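Local coordinates for uncharacterized conserved protein (Methanopyrus kandleri AV19, PDB 2QYA) that is of unknown function but belongs to the DUF424 family and forms a two-chain assembly in which each chain folds around a mixed beta sheet, at residues A[53-58]-A[82-87]; A[36-41]-A[75-80]. The protein carries 2 engineered substitutions. All blocks are in the same frame, centred on the assembly; numbering follows the deposited sequence.

Contact 1 of 2, residues A[53-58]-A[82-87]; sequences DRAAKK and CSVVVD
Two helices that lie over one face of the central sheet meet here in a small apolar contact, V84 of helix 79-87 fitting against A55 and A56 of helix 52-66. The short axes approach to 8.6 Å and cross at -53°, close enough that small residues suit the 52-66 side. V84 supplies the protruding group. With CG1 anti to the backbone N (chi1 169°), that methyl reaches across to helix 52-66, where it lies 3.5 Å from A56 N. The same V84 CG1 is 3.9 Å from A55 CB, while V84 CG2 comes to 4.1 Å from this CB, so the alanine methyl meets both branches of the valine. A56 completes the fit from its own side: its CB is 4.0 Å from V84 O and a looser 4.5 Å from D87 CB. Alanine suits both places, since its short side chain lets V84 come within van der Waals distance of the helix backbone. No hydrogen bond crosses the interface; two exposed acids, D53 and D87, lie near its edge. D53 OD1 and D87 OD2 stand 5.4 Å apart, like charges whose repulsion is probably softened by solvent. Beneath the helix pair, L21 of strand 16-23 receives the side chains of A55, V84 and V85. A55 also touches V6 on strand 6-13, and V85 extends the packing to V105 and M107 on strand 103-109, so the two helices cover neighbouring parts of the same sheet.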
ATOM      1  N   ASP A  53       8.014  14.556  16.453  1.00 45.49           N
ATOM      2  CA  ASP A  53       8.451  15.668  15.607  1.00 47.23           C
ATOM      3  C   ASP A  53       9.309  15.187  14.452  1.00 47.53           C
ATOM      4  O   ASP A  53       9.189  15.695  13.345  1.00 48.46           O
ATOM      5  CB  ASP A  53       9.223  16.711  16.409  1.00 47.54           C
ATOM      6  CG  ASP A  53       8.323  17.616  17.225  1.00 52.15           C
ATOM      7  OD1 ASP A  53       7.095  17.328  17.389  1.00 55.88           O
ATOM      8  OD2 ASP A  53       8.859  18.635  17.715  1.00 56.32           O
ATOM      9  N   ARG A  54      10.182  14.219  14.707  1.00 47.99           N
ATOM     10  CA  ARG A  54      10.975  13.625  13.628  1.00 48.98           C
ATOM     11  C   ARG A  54      10.112  12.770  12.701  1.00 46.68           C
ATOM     12  O   ARG A  54      10.344  12.753  11.498  1.00 46.44           O
ATOM     13  CB  ARG A  54      12.184  12.827  14.152  1.00 49.34           C
ATOM     14  CG  ARG A  54      13.277  12.661  13.073  1.00 52.59           C
ATOM     15  CD  ARG A  54      14.589  11.966  13.545  1.00 52.90           C
ATOM     16  NE  ARG A  54      15.541  11.719  12.438  1.00 57.35           N
ATOM     17  CZ  ARG A  54      16.172  12.660  11.714  1.00 62.49           C
ATOM     18  NH1 ARG A  54      17.028  12.300  10.747  1.00 62.71           N
ATOM     19  NH2 ARG A  54      15.956  13.961  11.932  1.00 63.83           N
ATOM     20  N   ALA A  55       9.131  12.071  13.252  1.00 44.96           N
ATOM     21  CA  ALA A  55       8.202  11.309  12.407  1.00 44.59           C
ATOM     22  C   ALA A  55       7.434  12.230  11.436  1.00 44.01           C
ATOM     23  O   ALA A  55       7.407  11.971  10.230  1.00 43.39           O
ATOM     24  CB  ALA A  55       7.254  10.466  13.255  1.00 43.70           C
ATOM     25  N   ALA A  56       6.873  13.324  11.966  1.00 43.22           N
ATOM     26  CA  ALA A  56       6.192  14.341  11.155  1.00 43.91           C
ATOM     27  C   ALA A  56       7.044  14.870  10.014  1.00 44.36           C
ATOM     28  O   ALA A  56       6.554  15.031   8.886  1.00 43.87           O
ATOM     29  CB  ALA A  56       5.683  15.501  12.031  1.00 43.79           C
ATOM     30  N   LYS A  57       8.326  15.123  10.299  1.00 44.88           N
ATOM     31  CA  LYS A  57       9.256  15.590   9.266  1.00 45.97           C
ATOM     32  C   LYS A  57       9.427  14.531   8.163  1.00 45.93           C
ATOM     33  O   LYS A  57       9.323  14.856   6.981  1.00 45.77           O
ATOM     34  CB  LYS A  57      10.591  15.995   9.897  1.00 46.05           C
ATOM     35  CG  LYS A  57      11.713  16.288   8.926  1.00 47.51           C
ATOM     36  CD  LYS A  57      12.895  17.008   9.605  1.00 48.00           C
ATOM     37  CE  LYS A  57      14.087  17.184   8.633  1.00 48.60           C
ATOM     38  NZ  LYS A  57      14.835  15.881   8.437  1.00 52.87           N
ATOM     39  N   LYS A  58       9.678  13.279   8.548  1.00 45.81           N
ATOM     40  CA  LYS A  58       9.848  12.191   7.568  1.00 46.26           C
ATOM     41  C   LYS A  58       8.591  11.945   6.718  1.00 45.72           C
ATOM     42  O   LYS A  58       8.688  11.621   5.538  1.00 45.49           O
ATOM     43  CB  LYS A  58      10.298  10.883   8.234  1.00 46.30           C
ATOM     44  CG  LYS A  58      11.756  10.455   7.925  1.00 49.21           C
ATOM     45  CD  LYS A  58      12.806  11.395   8.561  1.00 52.18           C
ATOM     46  CE  LYS A  58      14.291  10.896   8.372  1.00 53.98           C
ATOM     47  NZ  LYS A  58      14.614   9.640   9.146  1.00 58.49           N
ATOM     48  N   CYS A  82      -1.497   9.550  15.344  1.00 39.81           N
ATOM     49  CA  CYS A  82      -2.435  10.393  14.605  1.00 40.11           C
ATOM     50  C   CYS A  82      -2.080  11.872  14.734  1.00 40.48           C
ATOM     51  O   CYS A  82      -2.249  12.650  13.776  1.00 40.12           O
ATOM     52  CB  CYS A  82      -3.870  10.080  15.001  1.00 39.95           C
ATOM     53  SG  CYS A  82      -4.305   8.425  14.438  1.00 41.45           S
ATOM     54  N   SER A  83      -1.533  12.237  15.892  1.00 40.45           N
ATOM     55  CA  SER A  83      -1.078  13.605  16.134  1.00 41.54           C
ATOM     56  C   SER A  83       0.087  13.937  15.219  1.00 40.53           C
ATOM     57  O   SER A  83       0.255  15.079  14.819  1.00 40.57           O
ATOM     58  CB  SER A  83      -0.699  13.805  17.613  1.00 41.64           C
ATOM     59  OG  SER A  83       0.669  13.494  17.827  1.00 45.50           O
ATOM     60  N   VAL A  84       0.879  12.922  14.876  1.00 40.35           N
ATOM     61  CA  VAL A  84       1.936  13.063  13.869  1.00 39.53           C
ATOM     62  C   VAL A  84       1.346  13.396  12.509  1.00 40.35           C
ATOM     63  O   VAL A  84       1.859  14.261  11.802  1.00 40.46           O
ATOM     64  CB  VAL A  84       2.816  11.772  13.748  1.00 39.63           C
ATOM     65  CG1 VAL A  84       3.719  11.847  12.502  1.00 37.87           C
ATOM     66  CG2 VAL A  84       3.674  11.579  15.014  1.00 38.09           C
ATOM     67  N   VAL A  85       0.285  12.689  12.122  1.00 41.39           N
ATOM     68  CA  VAL A  85      -0.338  12.941  10.823  1.00 42.73           C
ATOM     69  C   VAL A  85      -0.887  14.381  10.763  1.00 43.46           C
ATOM     70  O   VAL A  85      -0.707  15.068   9.757  1.00 43.84           O
ATOM     71  CB  VAL A  85      -1.427  11.898  10.502  1.00 43.12           C
ATOM     72  CG1 VAL A  85      -2.067  12.205   9.153  1.00 41.91           C
ATOM     73  CG2 VAL A  85      -0.832  10.477  10.516  1.00 41.21           C
ATOM     74  N   VAL A  86      -1.509  14.829  11.859  1.00 44.79           N
ATOM     75  CA  VAL A  86      -2.039  16.200  11.999  1.00 45.70           C
ATOM     76  C   VAL A  86      -0.884  17.198  11.945  1.00 46.74           C
ATOM     77  O   VAL A  86      -0.929  18.199  11.205  1.00 46.99           O
ATOM     78  CB  VAL A  86      -2.870  16.403  13.345  1.00 45.60           C
ATOM     79  CG1 VAL A  86      -3.348  17.867  13.532  1.00 46.11           C
ATOM     80  CG2 VAL A  86      -4.040  15.506  13.406  1.00 44.51           C
ATOM     81  N   ASP A  87       0.174  16.922  12.704  1.00 47.56           N
ATOM     82  CA  ASP A  87       1.264  17.882  12.767  1.00 48.98           C
ATOM     83  C   ASP A  87       2.049  17.991  11.482  1.00 48.44           C
ATOM     84  O   ASP A  87       2.752  18.979  11.260  1.00 48.97           O
ATOM     85  CB  ASP A  87       2.212  17.590  13.919  1.00 50.18           C
ATOM     86  CG  ASP A  87       2.620  18.838  14.640  1.00 54.12           C
ATOM     87  OD1 ASP A  87       2.073  19.067  15.745  1.00 60.93           O
ATOM     88  OD2 ASP A  87       3.446  19.610  14.098  1.00 58.16           O
TER

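Contact 2 of 2, residues A[36-41]-A[75-80]; sequences RTLHIS and NALGEL
I40 is held through its backbone by hydrogen bonds with G28 and V29, and with its backbone tied there, its side chain meets L77 near the end of strand 71-77. No polar bond links 36-41 to 75-80; they touch through aliphatic methyls, tip to tip in the case of I40 and L77. I40 CD1 lies 3.6 Å from L77 CD2, and I40 CG2 comes to 3.9 Å from the same L77 CD2, so one leucine methyl receives two branches of the isoleucine. In L77, a chi1 of -180° sets CG anti to the backbone N, and chi2 then turns CD2 outward toward the hairpin. L38 adds a looser contact, its CD2 4.4 Å from L77 CD2. Branched aliphatic residues suit these three buried places, since the backbones stay well apart, the nearest CA atoms being those of I40 and L77 at 9.3 Å. In the fold this is a beta hairpin, strands 30-33 and 36-39, leaning on the central mixed sheet; L38 is joined to L31 by backbone hydrogen bonding, and I40 centres an inverse gamma turn just after the second strand, with a weak bond of 2.8 Å from S41 N to H39 O. Y45 packs on both L38 and I40, and L26 on L77. Beyond L77 the chain changes course at G78, the N-cap of helix 79-87. Its phi of 115° would press a CB against L77 O, which explains a glycine at this place. E69 of the second subunit packs on R36, L38 and H39, and N75 OD1 makes a weak hydrogen bond to T16 OG1 of that subunit.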
ATOM      1  N   ARG A  36     -14.628  -7.769  16.285  1.00 77.91           N
ATOM      2  CA  ARG A  36     -13.328  -7.983  15.648  1.00 78.69           C
ATOM      3  C   ARG A  36     -12.189  -8.131  16.652  1.00 78.19           C
ATOM      4  O   ARG A  36     -12.321  -7.798  17.832  1.00 78.28           O
ATOM      5  CB  ARG A  36     -12.990  -6.852  14.666  1.00 78.92           C
ATOM      6  CG  ARG A  36     -13.558  -7.043  13.275  1.00 79.90           C
ATOM      7  CD  ARG A  36     -12.816  -6.192  12.217  1.00 79.80           C
ATOM      8  NE  ARG A  36     -11.667  -6.881  11.618  1.00 81.41           N
ATOM      9  CZ  ARG A  36     -11.743  -7.970  10.847  1.00 81.68           C
ATOM     10  NH1 ARG A  36     -12.912  -8.544  10.570  1.00 81.39           N
ATOM     11  NH2 ARG A  36     -10.632  -8.502  10.359  1.00 82.77           N
ATOM     12  N   THR A  37     -11.071  -8.650  16.157  1.00 77.81           N
ATOM     13  CA  THR A  37      -9.830  -8.729  16.924  1.00 77.08           C
ATOM     14  C   THR A  37      -8.741  -8.198  16.023  1.00 76.35           C
ATOM     15  O   THR A  37      -8.451  -8.784  14.974  1.00 76.39           O
ATOM     16  CB  THR A  37      -9.457 -10.176  17.305  1.00 76.95           C
ATOM     17  OG1 THR A  37     -10.634 -10.995  17.338  1.00 77.25           O
ATOM     18  CG2 THR A  37      -8.745 -10.212  18.656  1.00 76.78           C
ATOM     19  N   LEU A  38      -8.164  -7.070  16.406  1.00 75.31           N
ATOM     20  CA  LEU A  38      -6.979  -6.592  15.726  1.00 74.41           C
ATOM     21  C   LEU A  38      -5.751  -6.980  16.534  1.00 73.10           C
ATOM     22  O   LEU A  38      -5.636  -6.662  17.714  1.00 72.92           O
ATOM     23  CB  LEU A  38      -7.033  -5.076  15.453  1.00 74.52           C
ATOM     24  CG  LEU A  38      -5.799  -4.441  14.776  1.00 75.45           C
ATOM     25  CD1 LEU A  38      -5.419  -5.095  13.432  1.00 75.65           C
ATOM     26  CD2 LEU A  38      -5.935  -2.925  14.617  1.00 75.07           C
ATOM     27  N   HIS A  39      -4.854  -7.697  15.874  1.00 72.10           N
ATOM     28  CA  HIS A  39      -3.533  -8.009  16.412  1.00 71.01           C
ATOM     29  C   HIS A  39      -2.546  -6.960  15.903  1.00 69.39           C
ATOM     30  O   HIS A  39      -2.295  -6.875  14.701  1.00 68.70           O
ATOM     31  CB  HIS A  39      -3.105  -9.415  15.964  1.00 71.36           C
ATOM     32  CG  HIS A  39      -4.168 -10.454  16.150  1.00 72.21           C
ATOM     33  ND1 HIS A  39      -5.029 -10.826  15.140  1.00 73.38           N
ATOM     34  CD2 HIS A  39      -4.523 -11.184  17.236  1.00 72.93           C
ATOM     35  CE1 HIS A  39      -5.859 -11.750  15.591  1.00 73.45           C
ATOM     36  NE2 HIS A  39      -5.572 -11.987  16.859  1.00 73.28           N
ATOM     37  N   ILE A  40      -2.017  -6.142  16.807  1.00 67.95           N
ATOM     38  CA  ILE A  40      -1.000  -5.154  16.422  1.00 66.72           C
ATOM     39  C   ILE A  40       0.347  -5.892  16.323  1.00 66.27           C
ATOM     40  O   ILE A  40       1.223  -5.755  17.181  1.00 66.19           O
ATOM     41  CB  ILE A  40      -0.924  -3.924  17.381  1.00 66.06           C
ATOM     42  CG1 ILE A  40      -2.287  -3.567  17.976  1.00 66.82           C
ATOM     43  CG2 ILE A  40      -0.352  -2.724  16.683  1.00 64.73           C
ATOM     44  CD1 ILE A  40      -3.403  -3.302  16.982  1.00 66.63           C
ATOM     45  N   SER A  41       0.483  -6.674  15.250  1.00 65.72           N
ATOM     46  CA  SER A  41       1.559  -7.663  15.102  1.00 65.01           C
ATOM     47  C   SER A  41       2.825  -7.072  14.526  1.00 64.10           C
ATOM     48  O   SER A  41       2.769  -6.212  13.651  1.00 63.77           O
ATOM     49  CB  SER A  41       1.097  -8.846  14.228  1.00 65.10           C
ATOM     50  OG  SER A  41       1.011  -8.492  12.851  1.00 64.36           O
ATOM     51  N   ASN A  75      -1.369   4.982   7.034  1.00 36.46           N
ATOM     52  CA  ASN A  75      -2.116   4.316   8.066  1.00 37.28           C
ATOM     53  C   ASN A  75      -1.440   4.703   9.382  1.00 36.91           C
ATOM     54  O   ASN A  75      -0.242   4.473   9.543  1.00 34.62           O
ATOM     55  CB  ASN A  75      -2.044   2.796   7.912  1.00 38.61           C
ATOM     56  CG  ASN A  75      -1.822   2.350   6.469  1.00 43.02           C
ATOM     57  OD1 ASN A  75      -0.853   1.637   6.186  1.00 46.22           O
ATOM     58  ND2 ASN A  75      -2.711   2.773   5.544  1.00 42.59           N
ATOM     59  N   ALA A  76      -2.208   5.302  10.294  1.00 36.51           N
ATOM     60  CA  ALA A  76      -1.721   5.649  11.627  1.00 36.85           C
ATOM     61  C   ALA A  76      -2.641   5.103  12.722  1.00 37.49           C
ATOM     62  O   ALA A  76      -3.862   5.242  12.656  1.00 37.94           O
ATOM     63  CB  ALA A  76      -1.516   7.161  11.740  1.00 36.42           C
ATOM     64  N   LEU A  77      -2.047   4.411  13.687  1.00 37.36           N
ATOM     65  CA  LEU A  77      -2.750   3.842  14.803  1.00 38.28           C
ATOM     66  C   LEU A  77      -2.147   4.330  16.144  1.00 39.32           C
ATOM     67  O   LEU A  77      -0.956   4.081  16.449  1.00 38.62           O
ATOM     68  CB  LEU A  77      -2.723   2.310  14.721  1.00 37.83           C
ATOM     69  CG  LEU A  77      -3.444   1.537  15.838  1.00 38.87           C
ATOM     70  CD1 LEU A  77      -4.996   1.628  15.741  1.00 38.47           C
ATOM     71  CD2 LEU A  77      -2.950   0.070  15.923  1.00 38.85           C
ATOM     72  N   GLY A  78      -2.990   4.985  16.950  1.00 39.98           N
ATOM     73  CA  GLY A  78      -2.591   5.559  18.237  1.00 40.49           C
ATOM     74  C   GLY A  78      -2.681   7.069  18.292  1.00 41.53           C
ATOM     75  O   GLY A  78      -2.645   7.762  17.276  1.00 40.86           O
ATOM     76  N   GLU A  79      -2.786   7.577  19.515  1.00 42.99           N
ATOM     77  CA  GLU A  79      -2.934   8.998  19.795  1.00 44.47           C
ATOM     78  C   GLU A  79      -1.747   9.804  19.297  1.00 43.44           C
ATOM     79  O   GLU A  79      -1.907  10.801  18.610  1.00 43.80           O
ATOM     80  CB  GLU A  79      -3.122   9.183  21.311  1.00 44.58           C
ATOM     81  CG  GLU A  79      -3.085  10.621  21.793  1.00 48.29           C
ATOM     82  CD  GLU A  79      -3.632  10.778  23.209  1.00 48.34           C
ATOM     83  OE1 GLU A  79      -3.719   9.756  23.943  1.00 50.70           O
ATOM     84  OE2 GLU A  79      -3.971  11.934  23.580  1.00 54.97           O
ATOM     85  N   LEU A  80      -0.541   9.371  19.656  1.00 43.37           N
ATOM     86  CA  LEU A  80       0.675  10.015  19.181  1.00 41.93           C
ATOM     87  C   LEU A  80       0.821   9.892  17.671  1.00 40.93           C
ATOM     88  O   LEU A  80       1.122  10.871  17.006  1.00 41.08           O
ATOM     89  CB  LEU A  80       1.896   9.388  19.885  1.00 43.35           C
ATOM     90  CG  LEU A  80       3.166  10.231  19.950  1.00 44.03           C
ATOM     91  CD1 LEU A  80       2.915  11.460  20.843  1.00 46.08           C
ATOM     92  CD2 LEU A  80       4.388   9.410  20.442  1.00 41.68           C
TER

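How the contacts relate
The centres of the two contacts lie about 17 Å apart, both inside the DUF424 fold. Along the chain their segments alternate, 36-41, 53-58, 75-80 and 82-87, so the contacts interlock in sequence. Strand 71-77 directly follows helix 52-66 and leads through a short turn into helix 79-87, which carries contact 1 and begins within the 75-80 segment of contact 2. They also touch: V85 CG2 is 3.6 Å from A76 CB. A76 faces the helices, whereas its neighbour L77 faces the hairpin, so adjacent residues of one central strand serve opposite faces of the sheet. Contact 1 joins the two helices over one face; contact 2 brings the hairpin against the other, close to the second subunit.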